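Local coordinates for protein glutathione S-transferase delta (PDB 3VK9) that probably conjugates glutathione to electrophilic compounds, as a homodimeric delta-class glutathione transferase of the silkmoth, at residues F114-F119 / L209-L214. Residues are numbered along the deposited sequence; the frame is centred on the assembly and turned at random.
Sequences FYPQVF and LVNSML
Val118 packs against CB and CG of Met213 where the two segments have their nearest CA atoms, 6.0 Å apart. Its CG1, anti to the backbone N (chi1 -175°), lies 3.7 Å from Met213 CB, and the Val118 carbonyl O also packs against that CB, at 3.5 Å. A short, branched valine suits so close an approach: CG1 sits over the centre of one face of the Phe119 ring and CG2 over the centre of one face of the Phe114 ring, so a single side chain is wedged between two aromatics of its own helix, and CG1 still reaches Met213.

Met213 turns back at chi2 (-81°) and carries its methyl to the Phe119 ring, where CE stands 3.5 Å from CE2, at the edge and near the ring plane. The sulfur lies obliquely to the ring, SD 5.1 Å from its centroid, a Met-aromatic contact that a flexible, polarisable thioether can readily make on this exposed border. These turns are the ends of helices 89-119 and 195-213, both in the all-helical part of the glutathione transferase fold; the short segments run at 54° to each other, and no hydrogen bond joins them. Deeper in, Phe114 extends CZ to within 3.8 Å of Val210 CG1, and Phe110 and Phe206 add further aromatic surface around it. On the flank away from Phe119, Leu214, the last modelled residue, lays CD2 against the Gln117 carbonyl O at 3.6 Å and against Val118 CA, its branched, apolar end spreading over the main chain of Gln117 and Val118.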
loop_
_atom_site.group_PDB
_atom_site.type_symbol
_atom_site.label_atom_id
_atom_site.label_comp_id
_atom_site.label_asym_id
_atom_site.label_seq_id
_atom_site.Cartn_x
_atom_site.Cartn_y
_atom_site.Cartn_z
ATOM N N PHE A 114 -8.233 -15.009 6.558
ATOM C CA PHE A 114 -8.022 -15.468 7.935
ATOM C C PHE A 114 -8.871 -14.796 9.019
ATOM O O PHE A 114 -9.382 -15.470 9.908
ATOM C CB PHE A 114 -6.537 -15.348 8.290
ATOM C CG PHE A 114 -6.132 -16.139 9.507
ATOM C CD1 PHE A 114 -6.526 -17.450 9.655
ATOM C CD2 PHE A 114 -5.344 -15.569 10.496
ATOM C CE1 PHE A 114 -6.147 -18.183 10.775
ATOM C CE2 PHE A 114 -4.958 -16.296 11.610
ATOM C CZ PHE A 114 -5.359 -17.597 11.749
ATOM N N TYR A 115 -9.007 -13.473 8.965
ATOM C CA TYR A 115 -9.621 -12.749 10.078
ATOM C C TYR A 115 -11.135 -12.943 10.213
ATOM O O TYR A 115 -11.666 -12.873 11.320
ATOM C CB TYR A 115 -9.227 -11.267 10.061
ATOM C CG TYR A 115 -7.751 -11.036 10.351
ATOM C CD1 TYR A 115 -7.071 -11.815 11.281
ATOM C CD2 TYR A 115 -7.038 -10.048 9.693
ATOM C CE1 TYR A 115 -5.719 -11.606 11.549
ATOM C CE2 TYR A 115 -5.691 -9.830 9.955
ATOM C CZ TYR A 115 -5.036 -10.615 10.881
ATOM O OH TYR A 115 -3.696 -10.401 11.140
ATOM N N PRO A 116 -11.835 -13.189 9.096
ATOM C CA PRO A 116 -13.223 -13.637 9.238
ATOM C C PRO A 116 -13.325 -14.934 10.049
ATOM O O PRO A 116 -14.278 -15.092 10.812
ATOM C CB PRO A 116 -13.658 -13.891 7.793
ATOM C CG PRO A 116 -12.832 -12.937 6.992
ATOM C CD PRO A 116 -11.496 -12.874 7.694
ATOM N N GLN A 117 -12.367 -15.845 9.889
ATOM C CA GLN A 117 -12.407 -17.104 10.634
ATOM C C GLN A 117 -12.112 -16.893 12.117
ATOM O O GLN A 117 -12.713 -17.532 12.982
ATOM C CB GLN A 117 -11.404 -18.101 10.065
ATOM C CG GLN A 117 -11.475 -18.290 8.564
ATOM C CD GLN A 117 -10.485 -19.340 8.105
ATOM O OE1 GLN A 117 -10.491 -20.464 8.610
ATOM N NE2 GLN A 117 -9.608 -18.975 7.169
ATOM N N VAL A 118 -11.186 -15.993 12.406
ATOM C CA VAL A 118 -10.746 -15.768 13.778
ATOM C C VAL A 118 -11.721 -14.902 14.577
ATOM O O VAL A 118 -12.008 -15.193 15.739
ATOM C CB VAL A 118 -9.354 -15.112 13.809
ATOM C CG1 VAL A 118 -8.856 -14.985 15.239
ATOM C CG2 VAL A 118 -8.372 -15.923 12.964
ATOM N N PHE A 119 -12.225 -13.839 13.955
ATOM C CA PHE A 119 -13.032 -12.863 14.679
ATOM C C PHE A 119 -14.520 -12.867 14.341
ATOM O O PHE A 119 -15.286 -12.102 14.929
ATOM C CB PHE A 119 -12.471 -11.456 14.486
ATOM C CG PHE A 119 -11.070 -11.304 14.976
ATOM C CD1 PHE A 119 -10.012 -11.276 14.082
ATOM C CD2 PHE A 119 -10.808 -11.210 16.332
ATOM C CE1 PHE A 119 -8.721 -11.144 14.534
ATOM C CE2 PHE A 119 -9.516 -11.073 16.793
ATOM C CZ PHE A 119 -8.471 -11.042 15.898
ATOM N N LEU A 209 -3.424 -15.221 20.681
ATOM C CA LEU A 209 -4.712 -14.570 20.468
ATOM C C LEU A 209 -5.557 -15.454 19.571
ATOM O O LEU A 209 -6.727 -15.698 19.860
ATOM C CB LEU A 209 -4.532 -13.196 19.817
ATOM C CG LEU A 209 -5.603 -12.093 19.939
ATOM C CD1 LEU A 209 -5.387 -11.044 18.839
ATOM C CD2 LEU A 209 -7.021 -12.627 19.876
ATOM N N VAL A 210 -4.957 -15.938 18.482
ATOM C CA VAL A 210 -5.657 -16.817 17.539
ATOM C C VAL A 210 -6.212 -18.080 18.193
ATOM O O VAL A 210 -7.397 -18.381 18.045
ATOM C CB VAL A 210 -4.772 -17.206 16.324
ATOM C CG1 VAL A 210 -5.442 -18.307 15.503
ATOM C CG2 VAL A 210 -4.519 -15.993 15.458
ATOM N N ASN A 211 -5.369 -18.824 18.908
ATOM C CA ASN A 211 -5.849 -20.005 19.626
ATOM C C ASN A 211 -7.022 -19.694 20.547
ATOM O O ASN A 211 -8.029 -20.411 20.573
ATOM C CB ASN A 211 -4.726 -20.641 20.444
ATOM C CG ASN A 211 -3.675 -21.288 19.577
ATOM O OD1 ASN A 211 -3.970 -21.758 18.476
ATOM N ND2 ASN A 211 -2.435 -21.312 20.064
ATOM N N SER A 212 -6.877 -18.622 21.312
ATOM C CA SER A 212 -7.906 -18.218 22.254
ATOM C C SER A 212 -9.242 -17.963 21.552
ATOM O O SER A 212 -10.290 -18.395 22.033
ATOM C CB SER A 212 -7.452 -16.980 23.026
ATOM O OG SER A 212 -8.376 -16.661 24.056
ATOM N N MET A 213 -9.196 -17.274 20.414
ATOM C CA MET A 213 -10.397 -16.916 19.656
ATOM C C MET A 213 -10.997 -18.115 18.934
ATOM O O MET A 213 -12.208 -18.182 18.737
ATOM C CB MET A 213 -10.084 -15.829 18.624
ATOM C CG MET A 213 -9.831 -14.453 19.198
ATOM S SD MET A 213 -11.366 -13.594 19.581
ATOM C CE MET A 213 -10.723 -11.964 19.944
ATOM N N LEU A 214 -10.145 -19.043 18.516
ATOM C CA LEU A 214 -10.616 -20.246 17.835
ATOM C C LEU A 214 -10.969 -21.319 18.861
ATOM O O LEU A 214 -11.464 -22.385 18.502
ATOM C CB LEU A 214 -9.567 -20.776 16.845
ATOM C CG LEU A 214 -9.089 -19.849 15.714
ATOM C CD1 LEU A 214 -7.984 -20.515 14.897
ATOM C CD2 LEU A 214 -10.232 -19.431 14.805
#